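Local structure of microtubule-associated protein 1A/1B, light chain 3, putative (Trypanosoma brucei, 3H9D) at residues L32-E37 / G106-K111; S42-L47 / M110-E115. The protein probably acts in autophagy as a ubiquitin-like protein of the ATG8 family whose C-terminal glycine is predicted to be coupled to a membrane phospholipid. All blocks are in the same frame, centred on the assembly; numbering follows the deposited sequence.

In the fold
Both contacts end on strand 108-113 of the ubiquitin-like fold and share Met110 and Lys111; their centres lie about 14 Å apart. Along the chain 32-37 comes first, then 42-47; both meet, some 60 to 70 residues later, the overlapping segments 106-111 and 110-115. Contact 1, close to the centre of the chain, joins strand 31-38 to strand 108-113 in the middle of the mixed sheet. Contact 2 lies toward the C-terminal end of the same strand, at the loop leading to strand 51-55. The two meet where Glu37 O lies 3.1 Å from Tyr112 N, a probable hydrogen bond. Strand and following loop are thus held along the last strand, shortly before the tail ending in Gly119, the predicted lipidation site.

Contact 1. Residues L32-E37 / G106-K111; sequences LPIICE and GFLYMK
The central parallel strand pair of this beta-grasp (ubiquitin-like) sheet sets Ile34 to Glu37 beside Leu108 to Lys111; the short strand axes come within 4.7 Å and their N-to-C directions differ by 24°. Four backbone hydrogen bonds join them: Leu108 N to Pro33 O, Ile35 N to Leu108 O, Met110 N to Ile35 O (2.7 Å) and Glu37 N to Met110 O. On one face Ile35 wedges between two rings. Its chi1 of -56° puts CG1 over the Tyr109 ring, 4.2 Å from the centroid, and the further turn at chi2 (-63°) brings CD1 over the Phe107 ring, 3.9 Å from that centroid. Pro33 CB touches Phe107 CE2 at 3.5 Å, and helix 14-27 packs on this face. On the other, Ile34 lies alongside Leu108 and reaches Met110 SD with CG2 (4.0 Å), while Phe63 of helix 60-71 covers Ile34 and Met110. Glu37 OE2 sits at the Tyr109 ring edge; one water donates to both OE2 and Met110 O. Lys111 folds back through its bent chain, bringing NZ to 3.4 Å from Glu37 CB; NZ hydrogen-bonds to Lys38 O. Apolar contact thus yields to polar chemistry toward Glu37: Lys111 NZ, 4.4 Å from Glu37 OE2 and so beyond a salt bridge, may still favour the charged carboxylate, which Ser6 OG, Tyr8 N and the water grip directly.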
loop_
_atom_site.group_PDB
_atom_site.type_symbol
_atom_site.label_atom_id
_atom_site.label_comp_id
_atom_site.label_asym_id
_atom_site.label_seq_id
_atom_site.Cartn_x
_atom_site.Cartn_y
_atom_site.Cartn_z
ATOM N N LEU A 32 -19.635 -7.752 -8.312
ATOM C CA LEU A 32 -18.205 -7.528 -8.489
ATOM C C LEU A 32 -17.699 -6.604 -7.392
ATOM O O LEU A 32 -18.282 -5.544 -7.163
ATOM C CB LEU A 32 -17.921 -6.933 -9.872
ATOM C CG LEU A 32 -18.379 -7.748 -11.076
ATOM C CD1 LEU A 32 -18.376 -6.872 -12.305
ATOM C CD2 LEU A 32 -17.490 -8.973 -11.265
ATOM N N PRO A 33 -16.621 -7.009 -6.696
ATOM C CA PRO A 33 -16.122 -6.211 -5.572
ATOM C C PRO A 33 -15.249 -5.046 -6.036
ATOM O O PRO A 33 -14.197 -5.245 -6.650
ATOM C CB PRO A 33 -15.332 -7.226 -4.750
ATOM C CG PRO A 33 -14.871 -8.237 -5.730
ATOM C CD PRO A 33 -15.829 -8.238 -6.897
ATOM N N ILE A 34 -15.712 -3.838 -5.748
ATOM C CA ILE A 34 -15.091 -2.620 -6.242
ATOM C C ILE A 34 -14.641 -1.727 -5.079
ATOM O O ILE A 34 -15.384 -1.521 -4.114
ATOM C CB ILE A 34 -16.065 -1.867 -7.232
ATOM C CG1 ILE A 34 -15.838 -2.326 -8.675
ATOM C CG2 ILE A 34 -15.910 -0.358 -7.168
ATOM C CD1 ILE A 34 -16.494 -3.648 -9.028
ATOM N N ILE A 35 -13.408 -1.231 -5.167
ATOM C CA ILE A 35 -12.923 -0.173 -4.253
ATOM C C ILE A 35 -12.943 1.160 -5.013
ATOM O O ILE A 35 -12.391 1.264 -6.101
ATOM C CB ILE A 35 -11.488 -0.471 -3.684
ATOM C CG1 ILE A 35 -11.432 -1.823 -2.966
ATOM C CG2 ILE A 35 -10.985 0.663 -2.746
ATOM C CD1 ILE A 35 -12.321 -1.922 -1.745
ATOM N N CYS A 36 -13.576 2.172 -4.434
ATOM C CA CYS A 36 -13.784 3.436 -5.134
ATOM C C CYS A 36 -13.309 4.618 -4.304
ATOM O O CYS A 36 -13.946 4.982 -3.303
ATOM C CB CYS A 36 -15.267 3.590 -5.495
ATOM S SG CYS A 36 -15.563 4.461 -7.034
ATOM N N GLU A 37 -12.194 5.225 -4.721
ATOM C CA GLU A 37 -11.574 6.298 -3.933
ATOM C C GLU A 37 -11.365 7.583 -4.730
ATOM O O GLU A 37 -11.217 7.538 -5.930
ATOM C CB GLU A 37 -10.257 5.798 -3.324
ATOM C CG GLU A 37 -10.423 4.588 -2.388
ATOM C CD GLU A 37 -9.089 4.001 -1.962
ATOM O OE1 GLU A 37 -8.634 4.303 -0.840
ATOM O OE2 GLU A 37 -8.486 3.266 -2.760
ATOM N N GLY A 106 -8.335 -9.372 -5.653
ATOM C CA GLY A 106 -9.663 -9.679 -6.202
ATOM C C GLY A 106 -10.572 -8.469 -6.335
ATOM O O GLY A 106 -11.675 -8.571 -6.888
ATOM N N PHE A 107 -10.110 -7.329 -5.815
ATOM C CA PHE A 107 -10.840 -6.065 -5.894
ATOM C C PHE A 107 -10.465 -5.328 -7.168
ATOM O O PHE A 107 -9.340 -5.449 -7.647
ATOM C CB PHE A 107 -10.526 -5.167 -4.685
ATOM C CG PHE A 107 -11.318 -5.500 -3.449
ATOM C CD1 PHE A 107 -10.688 -6.034 -2.323
ATOM C CD2 PHE A 107 -12.696 -5.264 -3.399
ATOM C CE1 PHE A 107 -11.422 -6.348 -1.165
ATOM C CE2 PHE A 107 -13.438 -5.569 -2.252
ATOM C CZ PHE A 107 -12.797 -6.117 -1.128
ATOM N N LEU A 108 -11.419 -4.585 -7.721
ATOM C CA LEU A 108 -11.128 -3.621 -8.772
ATOM C C LEU A 108 -10.988 -2.251 -8.130
ATOM O O LEU A 108 -11.939 -1.742 -7.541
ATOM C CB LEU A 108 -12.240 -3.597 -9.833
ATOM C CG LEU A 108 -12.160 -2.525 -10.935
ATOM C CD1 LEU A 108 -11.039 -2.842 -11.915
ATOM C CD2 LEU A 108 -13.486 -2.381 -11.672
ATOM N N TYR A 109 -9.802 -1.657 -8.241
ATOM C CA TYR A 109 -9.555 -0.336 -7.655
ATOM C C TYR A 109 -9.864 0.776 -8.643
ATOM O O TYR A 109 -9.239 0.883 -9.696
ATOM C CB TYR A 109 -8.114 -0.218 -7.131
ATOM C CG TYR A 109 -7.874 -1.024 -5.886
ATOM C CD1 TYR A 109 -7.707 -2.412 -5.942
ATOM C CD2 TYR A 109 -7.832 -0.408 -4.646
ATOM C CE1 TYR A 109 -7.504 -3.160 -4.781
ATOM C CE2 TYR A 109 -7.616 -1.144 -3.486
ATOM C CZ TYR A 109 -7.454 -2.515 -3.557
ATOM O OH TYR A 109 -7.249 -3.229 -2.393
ATOM N N MET A 110 -10.827 1.611 -8.293
ATOM C CA MET A 110 -11.226 2.699 -9.174
ATOM C C MET A 110 -11.003 4.004 -8.465
ATOM O O MET A 110 -11.041 4.045 -7.243
ATOM C CB MET A 110 -12.699 2.577 -9.567
ATOM C CG MET A 110 -13.071 1.244 -10.181
ATOM S SD MET A 110 -14.797 1.191 -10.668
ATOM C CE MET A 110 -14.800 2.349 -12.038
ATOM N N LYS A 111 -10.743 5.054 -9.237
ATOM C CA LYS A 111 -10.719 6.423 -8.730
ATOM C C LYS A 111 -11.851 7.186 -9.388
ATOM O O LYS A 111 -12.310 6.820 -10.466
ATOM C CB LYS A 111 -9.387 7.112 -9.050
ATOM C CG LYS A 111 -8.136 6.359 -8.625
ATOM C CD LYS A 111 -7.493 6.969 -7.394
ATOM C CE LYS A 111 -8.034 6.359 -6.110
ATOM N NZ LYS A 111 -7.448 7.009 -4.911
HETATM O O HOH W 1 -9.177 2.939 -5.438
#

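Contact 2. Residues S42-L47 / M110-E115; sequences SDIGEL and MKYSGE
Tyr112 reaches from strand 108-113 into the loop 42-47 and makes the largest share of the contact. From CB the ring leaves between the backbone N and the carbonyl carbon (chi1 61°), which stands it up against the loop. One flank then runs along Ile44: Tyr112 CD1 lies 3.8 Å from Ile44 CG2 and Tyr112 CE1 3.5 Å from the same methyl, which approaches at a slant. At the tip, Tyr112 OH donates to Gly45 O at 2.6 Å, a short bond with the acceptor at the ring edge, in its plane; the hydroxyl in turn lies close to the plane of the Gly45 carbonyl, tilted 15° from it. Two more loop atoms lie near it: Glu46 CA at 3.3 Å and Leu47 CG at 3.8 Å from Tyr112 OH. The bond gives the buried hydroxyl an acceptor and ties it to the loop backbone at Gly45.

Further along, Ile44 CD1 rests 3.9 Å from Gly114 N, and Ser42 CB meets Ser113 OG at 3.1 Å. Neither serine hydroxyl spends its bond on the other: Ser113 OG donates to Gly114 O, and Ser42 OG is bonded to Val39 O. At the other end, a water accepts from Lys111 NZ and donates to Glu46 OE1, while Glu46 OE2 holds Lys38 N. The Tyr112 side chain packs among the loop, Leu67 and Val71 of helix 60-71, Cys36 and Lys38 of strand 31-38, and Val81 of strand 80-83, with Leu47 lying against Arg70 of the same helix.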
loop_
_atom_site.group_PDB
_atom_site.type_symbol
_atom_site.label_atom_id
_atom_site.label_comp_id
_atom_site.label_asym_id
_atom_site.label_seq_id
_atom_site.Cartn_x
_atom_site.Cartn_y
_atom_site.Cartn_z
ATOM N N SER A 42 -8.489 16.061 -7.064
ATOM C CA SER A 42 -9.812 16.672 -7.215
ATOM C C SER A 42 -10.476 17.234 -5.948
ATOM O O SER A 42 -10.148 16.850 -4.827
ATOM C CB SER A 42 -10.750 15.700 -7.923
ATOM O OG SER A 42 -10.642 14.410 -7.367
ATOM N N ASP A 43 -11.429 18.137 -6.163
ATOM C CA ASP A 43 -12.188 18.780 -5.097
ATOM C C ASP A 43 -13.467 18.006 -4.715
ATOM O O ASP A 43 -14.439 18.569 -4.221
ATOM C CB ASP A 43 -12.534 20.204 -5.527
ATOM C CG ASP A 43 -13.025 21.054 -4.385
ATOM O OD1 ASP A 43 -12.770 20.692 -3.213
ATOM O OD2 ASP A 43 -13.678 22.082 -4.664
ATOM N N ILE A 44 -13.455 16.703 -4.930
ATOM C CA ILE A 44 -14.600 15.873 -4.603
ATOM C C ILE A 44 -14.399 15.151 -3.247
ATOM O O ILE A 44 -13.271 14.854 -2.842
ATOM C CB ILE A 44 -14.910 14.913 -5.782
ATOM C CG1 ILE A 44 -16.365 14.425 -5.730
ATOM C CG2 ILE A 44 -13.868 13.794 -5.865
ATOM C CD1 ILE A 44 -16.967 14.150 -7.116
ATOM N N GLY A 45 -15.498 14.899 -2.544
ATOM C CA GLY A 45 -15.443 14.275 -1.217
ATOM C C GLY A 45 -15.153 12.789 -1.253
ATOM O O GLY A 45 -15.585 12.085 -2.170
ATOM N N GLU A 46 -14.419 12.324 -0.246
ATOM C CA GLU A 46 -14.045 10.915 -0.091
ATOM C C GLU A 46 -15.241 10.137 0.469
ATOM O O GLU A 46 -16.060 10.695 1.185
ATOM C CB GLU A 46 -12.807 10.809 0.830
ATOM C CG GLU A 46 -12.113 9.435 0.938
ATOM C CD GLU A 46 -11.334 8.994 -0.321
ATOM O OE1 GLU A 46 -10.079 9.031 -0.296
ATOM O OE2 GLU A 46 -11.970 8.589 -1.323
ATOM N N LEU A 47 -15.364 8.863 0.113
ATOM C CA LEU A 47 -16.443 8.026 0.644
ATOM C C LEU A 47 -15.969 7.293 1.893
ATOM O O LEU A 47 -14.885 6.711 1.898
ATOM C CB LEU A 47 -16.932 7.013 -0.406
ATOM C CG LEU A 47 -17.511 7.467 -1.756
ATOM C CD1 LEU A 47 -17.720 6.264 -2.635
ATOM C CD2 LEU A 47 -18.809 8.271 -1.609
ATOM N N MET A 110 -10.827 1.611 -8.293
ATOM C CA MET A 110 -11.226 2.699 -9.174
ATOM C C MET A 110 -11.003 4.004 -8.465
ATOM O O MET A 110 -11.041 4.045 -7.243
ATOM C CB MET A 110 -12.699 2.577 -9.567
ATOM C CG MET A 110 -13.071 1.244 -10.181
ATOM S SD MET A 110 -14.797 1.191 -10.668
ATOM C CE MET A 110 -14.800 2.349 -12.038
ATOM N N LYS A 111 -10.743 5.054 -9.237
ATOM C CA LYS A 111 -10.719 6.423 -8.730
ATOM C C LYS A 111 -11.851 7.186 -9.388
ATOM O O LYS A 111 -12.310 6.820 -10.466
ATOM C CB LYS A 111 -9.387 7.112 -9.050
ATOM C CG LYS A 111 -8.136 6.359 -8.625
ATOM C CD LYS A 111 -7.493 6.969 -7.394
ATOM C CE LYS A 111 -8.034 6.359 -6.110
ATOM N NZ LYS A 111 -7.448 7.009 -4.911
ATOM N N TYR A 112 -12.299 8.250 -8.739
ATOM C CA TYR A 112 -13.331 9.115 -9.301
ATOM C C TYR A 112 -12.948 10.581 -9.138
ATOM O O TYR A 112 -12.252 10.961 -8.188
ATOM C CB TYR A 112 -14.719 8.835 -8.670
ATOM C CG TYR A 112 -14.773 9.076 -7.173
ATOM C CD1 TYR A 112 -15.151 10.318 -6.665
ATOM C CD2 TYR A 112 -14.435 8.069 -6.265
ATOM C CE1 TYR A 112 -15.182 10.556 -5.307
ATOM C CE2 TYR A 112 -14.481 8.303 -4.888
ATOM C CZ TYR A 112 -14.840 9.551 -4.431
ATOM O OH TYR A 112 -14.885 9.811 -3.096
ATOM N N SER A 113 -13.418 11.402 -10.071
ATOM C CA SER A 113 -13.171 12.831 -10.020
ATOM C C SER A 113 -14.307 13.573 -10.696
ATOM O O SER A 113 -14.873 13.086 -11.674
ATOM C CB SER A 113 -11.845 13.170 -10.718
ATOM O OG SER A 113 -11.623 14.566 -10.720
ATOM N N GLY A 114 -14.619 14.760 -10.178
ATOM C CA GLY A 114 -15.468 15.712 -10.879
ATOM C C GLY A 114 -14.588 16.551 -11.790
ATOM O O GLY A 114 -13.462 16.161 -12.098
ATOM N N GLU A 115 -15.096 17.709 -12.201
ATOM C CA GLU A 115 -14.391 18.576 -13.138
ATOM C C GLU A 115 -13.386 19.496 -12.444
ATOM O O GLU A 115 -12.495 20.024 -13.092
ATOM C CB GLU A 115 -15.379 19.381 -13.999
ATOM C CG GLU A 115 -16.389 18.505 -14.737
ATOM C CD GLU A 115 -17.314 19.292 -15.652
ATOM O OE1 GLU A 115 -18.495 19.513 -15.282
ATOM O OE2 GLU A 115 -16.859 19.679 -16.749
HETATM O O HOH W 2 -8.179 8.562 -2.422
#